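Local structure of acetyltransferase (Escherichia coli, 7BYY) at residues Glu66-Ile70 with Gly104-Tyr109; Tyr76-Lys80 with Pro92-Val97. The protein acetylates the amino group of aminoacyl-tRNAs, probably glycyl-tRNA among them, with acetyl-CoA as donor, as the toxin of a toxin-antitoxin system. The protein carries 1 engineered substitution. All coordinates share one frame; numbering follows the deposited sequence.

In the fold
From the N terminus the chain passes through strands 13-17 and 55-61 before entering strand 67-79, whose start is the first half of interaction 1 and whose end is the first half of interaction 2. A loop of eleven residues between the two segments then turns the chain back, and interaction 2 closes it by pairing 76-80 with 92-97. Strand 94-105 returns beside its partner until 104-109 meets 66-70, so interaction 1 closes the wider loop that encloses interaction 2. The two contacts secure opposite ends of one antiparallel strand pair in the GNAT sheet, their centres about 32 Å apart. Interaction 1 leads on to helix 114-132, whereas interaction 2 reaches the second subunit.

Interaction 1. Residues Glu66-Ile70 with Gly104-Tyr109; sequences ELIGI and GVARKY
The phenol ring of Y109 stands against I68, whose CG1 lies over the centre of one ring face, 3.6 Å from the ring centroid and 12° off its normal, a CH-pi contact. The aliphatic part of K108 runs over the opposite face, K108 CG lying 3.5 Å from Y109 CE1. In I68, a chi1 of -68°, with CG1 anti to the carbonyl carbon, places that branch over the ring, while I68 CG2, anti to the backbone N, approaches Y109 CB at 3.8 Å. In the plane of the ring, the methyl of A106 lies at one edge. The carboxylate of E66 lies at the hydroxyl end, its plane turned nearly perpendicular to the ring, although its exact place there is uncertain. Past the hydroxyl end of the ring K108 continues to this carboxylate, and K108 NZ donates to the syn lone pair of E66 OE2 at 3.1 Å within a salt bridge.

Behind these side chains the strands pair as antiparallel neighbours in the central sheet of the GNAT fold. I70 and G104 form a hydrogen-bonded pair, I70 N to G104 O at 3.0 Å and G104 N to I70 O at 3.2 Å, while G69 and V105 form the non-hydrogen-bonded pair beside it. I68 and G69 together face L59 on strand 55-61 in a classic beta bulge. A106 N gives a nearly straight bond to I68 O at 2.7 Å, and the chain turns into the short 3-10 segment 107-109, held by Y109 N to A106 O. F114 of helix 114-132 touches both I68 and Y109. In GNAT enzymes the loop leading into this helix commonly binds the pyrophosphate of acetyl-CoA.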
ATOM      1  N   GLU A  66     -29.614  -3.207  -2.921  1.00 46.38           N
ATOM      2  CA  GLU A  66     -29.407  -1.788  -2.663  1.00 45.09           C
ATOM      3  C   GLU A  66     -28.042  -1.524  -2.033  1.00 40.59           C
ATOM      4  O   GLU A  66     -27.501  -2.343  -1.283  1.00 38.88           O
ATOM      5  CB  GLU A  66     -30.508  -1.245  -1.750  1.00 44.71           C
ATOM      6  CG  GLU A  66     -31.823  -0.944  -2.452  1.00 48.56           C
ATOM      7  CD  GLU A  66     -32.578   0.203  -1.802  1.00 52.76           C
ATOM      8  OE1 GLU A  66     -32.015   0.836  -0.883  1.00 53.00           O
ATOM      9  OE2 GLU A  66     -33.730   0.478  -2.211  1.00 55.24           O
ATOM     10  N   LEU A  67     -27.492  -0.354  -2.344  1.00 38.91           N
ATOM     11  CA  LEU A  67     -26.192   0.062  -1.823  1.00 36.87           C
ATOM     12  C   LEU A  67     -26.397   0.601  -0.414  1.00 38.51           C
ATOM     13  O   LEU A  67     -26.894   1.714  -0.226  1.00 40.61           O
ATOM     14  CB  LEU A  67     -25.556   1.103  -2.737  1.00 35.32           C
ATOM     15  CG  LEU A  67     -24.168   1.607  -2.331  1.00 36.27           C
ATOM     16  CD1 LEU A  67     -23.199   0.445  -2.165  1.00 35.12           C
ATOM     17  CD2 LEU A  67     -23.641   2.611  -3.343  1.00 37.59           C
ATOM     18  N   ILE A  68     -26.014  -0.193   0.584  1.00 37.26           N
ATOM     19  CA  ILE A  68     -26.199   0.212   1.973  1.00 35.82           C
ATOM     20  C   ILE A  68     -25.086   1.156   2.408  1.00 35.12           C
ATOM     21  O   ILE A  68     -25.340   2.218   2.988  1.00 34.12           O
ATOM     22  CB  ILE A  68     -26.281  -1.027   2.881  1.00 34.75           C
ATOM     23  CG1 ILE A  68     -27.571  -1.799   2.599  1.00 36.66           C
ATOM     24  CG2 ILE A  68     -26.195  -0.626   4.348  1.00 33.78           C
ATOM     25  CD1 ILE A  68     -27.460  -3.291   2.835  1.00 37.34           C
ATOM     26  N   GLY A  69     -23.839   0.787   2.133  1.00 35.50           N
ATOM     27  CA  GLY A  69     -22.715   1.625   2.500  1.00 35.62           C
ATOM     28  C   GLY A  69     -21.593   1.516   1.492  1.00 36.57           C
ATOM     29  O   GLY A  69     -21.529   0.578   0.690  1.00 37.14           O
ATOM     30  N   ILE A  70     -20.699   2.503   1.543  1.00 38.34           N
ATOM     31  CA  ILE A  70     -19.524   2.544   0.686  1.00 39.53           C
ATOM     32  C   ILE A  70     -18.315   2.884   1.547  1.00 39.41           C
ATOM     33  O   ILE A  70     -18.435   3.429   2.647  1.00 34.73           O
ATOM     34  CB  ILE A  70     -19.671   3.562  -0.468  1.00 40.68           C
ATOM     35  CG1 ILE A  70     -18.820   3.142  -1.667  1.00 37.98           C
ATOM     36  CG2 ILE A  70     -19.292   4.961  -0.003  1.00 42.94           C
ATOM     37  CD1 ILE A  70     -19.289   1.873  -2.329  1.00 38.46           C
ATOM     38  N   GLY A 104     -19.464   6.025   4.170  1.00 43.52           N
ATOM     39  CA  GLY A 104     -20.814   6.505   4.405  1.00 41.40           C
ATOM     40  C   GLY A 104     -21.819   5.378   4.342  1.00 38.82           C
ATOM     41  O   GLY A 104     -21.691   4.462   3.531  1.00 37.39           O
ATOM     42  N   VAL A 105     -22.819   5.456   5.216  1.00 37.49           N
ATOM     43  CA  VAL A 105     -23.943   4.527   5.237  1.00 34.18           C
ATOM     44  C   VAL A 105     -25.185   5.296   4.816  1.00 38.58           C
ATOM     45  O   VAL A 105     -25.444   6.390   5.332  1.00 41.35           O
ATOM     46  CB  VAL A 105     -24.132   3.894   6.627  1.00 33.22           C
ATOM     47  CG1 VAL A 105     -25.471   3.165   6.704  1.00 33.89           C
ATOM     48  CG2 VAL A 105     -22.985   2.950   6.949  1.00 32.25           C
ATOM     49  N   ALA A 106     -25.944   4.732   3.878  1.00 41.13           N
ATOM     50  CA  ALA A 106     -27.177   5.366   3.435  1.00 44.30           C
ATOM     51  C   ALA A 106     -28.100   5.620   4.623  1.00 48.25           C
ATOM     52  O   ALA A 106     -28.145   4.843   5.581  1.00 48.22           O
ATOM     53  CB  ALA A 106     -27.880   4.504   2.386  1.00 42.16           C
ATOM     54  N   ARG A 107     -28.838   6.729   4.553  1.00 53.00           N
ATOM     55  CA  ARG A 107     -29.558   7.216   5.727  1.00 56.21           C
ATOM     56  C   ARG A 107     -30.646   6.247   6.172  1.00 54.45           C
ATOM     57  O   ARG A 107     -30.898   6.101   7.374  1.00 55.43           O
ATOM     58  CB  ARG A 107     -30.151   8.596   5.444  1.00 61.74           C
ATOM     59  CG  ARG A 107     -29.169   9.739   5.640  1.00 64.76           C
ATOM     60  CD  ARG A 107     -29.894  11.039   5.915  1.00 67.53           C
ATOM     61  NE  ARG A 107     -30.847  11.348   4.854  1.00 68.74           N
ATOM     62  CZ  ARG A 107     -32.020  11.936   5.054  1.00 69.67           C
ATOM     63  NH1 ARG A 107     -32.393  12.282   6.279  1.00 70.11           N
ATOM     64  NH2 ARG A 107     -32.823  12.177   4.026  1.00 70.90           N
ATOM     65  N   LYS A 108     -31.303   5.577   5.227  1.00 49.61           N
ATOM     66  CA  LYS A 108     -32.368   4.654   5.602  1.00 48.88           C
ATOM     67  C   LYS A 108     -31.847   3.345   6.181  1.00 48.00           C
ATOM     68  O   LYS A 108     -32.657   2.473   6.514  1.00 47.80           O
ATOM     69  CB  LYS A 108     -33.279   4.374   4.403  1.00 49.33           C
ATOM     70  CG  LYS A 108     -32.644   3.599   3.270  1.00 47.64           C
ATOM     71  CD  LYS A 108     -33.723   2.979   2.397  1.00 49.09           C
ATOM     72  CE  LYS A 108     -33.377   3.090   0.927  1.00 51.61           C
ATOM     73  NZ  LYS A 108     -34.451   2.523   0.064  1.00 54.92           N
ATOM     74  N   TYR A 109     -30.527   3.185   6.307  1.00 46.78           N
ATOM     75  CA  TYR A 109     -29.931   2.060   7.016  1.00 44.82           C
ATOM     76  C   TYR A 109     -29.122   2.489   8.230  1.00 43.91           C
ATOM     77  O   TYR A 109     -28.554   1.627   8.911  1.00 44.67           O
ATOM     78  CB  TYR A 109     -29.023   1.242   6.090  1.00 46.42           C
ATOM     79  CG  TYR A 109     -29.631   0.883   4.759  1.00 50.65           C
ATOM     80  CD1 TYR A 109     -29.476   1.716   3.660  1.00 52.41           C
ATOM     81  CD2 TYR A 109     -30.343  -0.299   4.592  1.00 51.80           C
ATOM     82  CE1 TYR A 109     -30.021   1.394   2.437  1.00 52.04           C
ATOM     83  CE2 TYR A 109     -30.892  -0.632   3.369  1.00 51.85           C
ATOM     84  CZ  TYR A 109     -30.727   0.220   2.297  1.00 53.06           C
ATOM     85  OH  TYR A 109     -31.271  -0.099   1.080  1.00 56.32           O
TER

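Interaction 2. Residues Tyr76-Lys80 with Pro92-Val97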
ATOM      1  N   TYR A  76      -1.049   5.848   1.226  1.00 38.14           N
ATOM      2  CA  TYR A  76      -0.694   7.154   1.761  1.00 41.92           C
ATOM      3  C   TYR A  76       0.536   7.008   2.644  1.00 44.19           C
ATOM      4  O   TYR A  76       0.819   5.932   3.174  1.00 45.44           O
ATOM      5  CB  TYR A  76      -1.862   7.760   2.546  1.00 45.34           C
ATOM      6  CG  TYR A  76      -1.764   9.248   2.784  1.00 51.59           C
ATOM      7  CD1 TYR A  76      -1.370  10.110   1.771  1.00 55.16           C
ATOM      8  CD2 TYR A  76      -2.080   9.792   4.021  1.00 54.80           C
ATOM      9  CE1 TYR A  76      -1.285  11.473   1.988  1.00 59.81           C
ATOM     10  CE2 TYR A  76      -2.001  11.152   4.247  1.00 58.04           C
ATOM     11  CZ  TYR A  76      -1.602  11.988   3.228  1.00 61.86           C
ATOM     12  OH  TYR A  76      -1.520  13.344   3.450  1.00 66.87           O
ATOM     13  N   SER A  77       1.267   8.111   2.793  1.00 46.94           N
ATOM     14  CA  SER A  77       2.460   8.137   3.626  1.00 49.87           C
ATOM     15  C   SER A  77       2.474   9.420   4.442  1.00 51.69           C
ATOM     16  O   SER A  77       2.071  10.480   3.955  1.00 49.25           O
ATOM     17  CB  SER A  77       3.741   8.028   2.784  1.00 52.71           C
ATOM     18  OG  SER A  77       3.933   9.180   1.979  1.00 56.97           O
ATOM     19  N   LEU A  78       2.941   9.314   5.686  1.00 54.74           N
ATOM     20  CA  LEU A  78       2.998  10.436   6.611  1.00 55.43           C
ATOM     21  C   LEU A  78       4.394  10.550   7.201  1.00 57.98           C
ATOM     22  O   LEU A  78       5.121   9.560   7.311  1.00 57.79           O
ATOM     23  CB  LEU A  78       1.990  10.279   7.752  1.00 54.18           C
ATOM     24  CG  LEU A  78       0.540   9.986   7.379  1.00 55.00           C
ATOM     25  CD1 LEU A  78      -0.102   9.090   8.425  1.00 54.75           C
ATOM     26  CD2 LEU A  78      -0.235  11.281   7.235  1.00 57.04           C
ATOM     27  N   GLU A  79       4.759  11.770   7.585  1.00 62.11           N
ATOM     28  CA  GLU A  79       5.990  11.986   8.327  1.00 67.15           C
ATOM     29  C   GLU A  79       5.812  11.542   9.774  1.00 67.10           C
ATOM     30  O   GLU A  79       4.705  11.559  10.320  1.00 64.96           O
ATOM     31  CB  GLU A  79       6.401  13.458   8.276  1.00 74.20           C
ATOM     32  CG  GLU A  79       6.235  14.107   6.912  1.00 78.48           C
ATOM     33  CD  GLU A  79       6.171  15.621   6.993  1.00 85.62           C
ATOM     34  OE1 GLU A  79       7.090  16.227   7.589  1.00 89.61           O
ATOM     35  OE2 GLU A  79       5.200  16.208   6.465  1.00 86.91           O
ATOM     36  N   LYS A  80       6.924  11.149  10.399  1.00 71.67           N
ATOM     37  CA  LYS A  80       6.872  10.653  11.771  1.00 77.19           C
ATOM     38  C   LYS A  80       6.408  11.714  12.762  1.00 81.38           C
ATOM     39  O   LYS A  80       5.982  11.363  13.868  1.00 80.85           O
ATOM     40  CB  LYS A  80       8.242  10.112  12.193  1.00 79.78           C
ATOM     41  CG  LYS A  80       9.425  10.969  11.762  1.00 82.13           C
ATOM     42  CD  LYS A  80      10.702  10.569  12.496  1.00 83.37           C
ATOM     43  CE  LYS A  80      11.848  11.526  12.185  1.00 84.58           C
ATOM     44  NZ  LYS A  80      12.976  11.401  13.152  1.00 85.49           N
ATOM     45  N   PRO A  92      10.678   5.018  11.290  1.00 68.41           N
ATOM     46  CA  PRO A  92      11.364   5.677  10.173  1.00 68.11           C
ATOM     47  C   PRO A  92      10.794   7.062   9.898  1.00 68.07           C
ATOM     48  O   PRO A  92       9.709   7.431  10.352  1.00 68.08           O
ATOM     49  CB  PRO A  92      11.124   4.727   8.996  1.00 64.62           C
ATOM     50  CG  PRO A  92       9.882   3.982   9.361  1.00 62.17           C
ATOM     51  CD  PRO A  92       9.916   3.836  10.851  1.00 64.04           C
ATOM     52  N   SER A  93      11.563   7.836   9.128  1.00 67.75           N
ATOM     53  CA  SER A  93      11.175   9.210   8.823  1.00 66.62           C
ATOM     54  C   SER A  93       9.868   9.272   8.044  1.00 60.35           C
ATOM     55  O   SER A  93       9.087  10.214   8.216  1.00 59.60           O
ATOM     56  CB  SER A  93      12.296   9.905   8.045  1.00 70.53           C
ATOM     57  OG  SER A  93      11.909  11.202   7.624  1.00 73.86           O
ATOM     58  N   GLU A  94       9.612   8.286   7.188  1.00 56.70           N
ATOM     59  CA  GLU A  94       8.374   8.197   6.426  1.00 55.33           C
ATOM     60  C   GLU A  94       7.577   6.996   6.913  1.00 51.68           C
ATOM     61  O   GLU A  94       8.128   5.900   7.070  1.00 49.12           O
ATOM     62  CB  GLU A  94       8.658   8.078   4.928  1.00 59.77           C
ATOM     63  CG  GLU A  94       9.633   9.114   4.395  1.00 66.39           C
ATOM     64  CD  GLU A  94       8.957  10.428   4.062  1.00 73.43           C
ATOM     65  OE1 GLU A  94       7.741  10.413   3.767  1.00 72.12           O
ATOM     66  OE2 GLU A  94       9.637  11.477   4.102  1.00 80.22           O
ATOM     67  N   ILE A  95       6.285   7.202   7.148  1.00 51.95           N
ATOM     68  CA  ILE A  95       5.401   6.182   7.702  1.00 51.06           C
ATOM     69  C   ILE A  95       4.363   5.845   6.641  1.00 46.96           C
ATOM     70  O   ILE A  95       3.533   6.687   6.280  1.00 47.36           O
ATOM     71  CB  ILE A  95       4.735   6.658   9.001  1.00 55.35           C
ATOM     72  CG1 ILE A  95       5.765   6.744  10.128  1.00 61.37           C
ATOM     73  CG2 ILE A  95       3.597   5.733   9.395  1.00 54.06           C
ATOM     74  CD1 ILE A  95       6.454   5.429  10.423  1.00 63.57           C
ATOM     75  N   GLY A  96       4.403   4.609   6.136  1.00 41.07           N
ATOM     76  CA  GLY A  96       3.429   4.156   5.161  1.00 36.73           C
ATOM     77  C   GLY A  96       2.193   3.614   5.848  1.00 35.77           C
ATOM     78  O   GLY A  96       2.290   2.779   6.752  1.00 37.82           O
ATOM     79  N   VAL A  97       1.026   4.107   5.429  1.00 32.75           N
ATOM     80  CA  VAL A  97      -0.255   3.711   6.004  1.00 33.22           C
ATOM     81  C   VAL A  97      -1.282   3.579   4.887  1.00 30.34           C
ATOM     82  O   VAL A  97      -1.054   3.982   3.746  1.00 30.60           O
ATOM     83  CB  VAL A  97      -0.773   4.713   7.063  1.00 33.32           C
ATOM     84  CG1 VAL A  97       0.197   4.835   8.235  1.00 31.90           C
ATOM     85  CG2 VAL A  97      -1.050   6.067   6.422  1.00 32.17           C
TER
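P92 meets K80 through its backbone, K80 CB lying 3.6 Å from P92 O. At S93 the carbonyl oxygen accepts a bond from K80 N at 3.2 Å, with the donor 41° out of the carbonyl plane, and the K80 side chain runs extended past both residues. E94 faces E79 in a non-hydrogen-bonded antiparallel pair. Their carboxylates stay well apart, and E94 also packs on Y76 of the second subunit. I95 is gripped twice by L78: I95 N donates to L78 O at 2.6 Å and I95 O accepts from L78 N at 2.8 Å. G96 lies opposite S77, whose OG bonds to S77 OG of the second subunit, so this face of the strand pair forms part of the dimer contact. V97 exchanges backbone bonds with Y76, the one from V97 N to Y76 O being the straighter (172°). On the other face, V97 has CG2 between its backbone N and carbonyl carbon and packs it against L78 CD1 at 3.7 Å. L78 and V97 both rest on Y139 of strand 137-142, which runs parallel to strand 94-105 on the side away from strand 67-79.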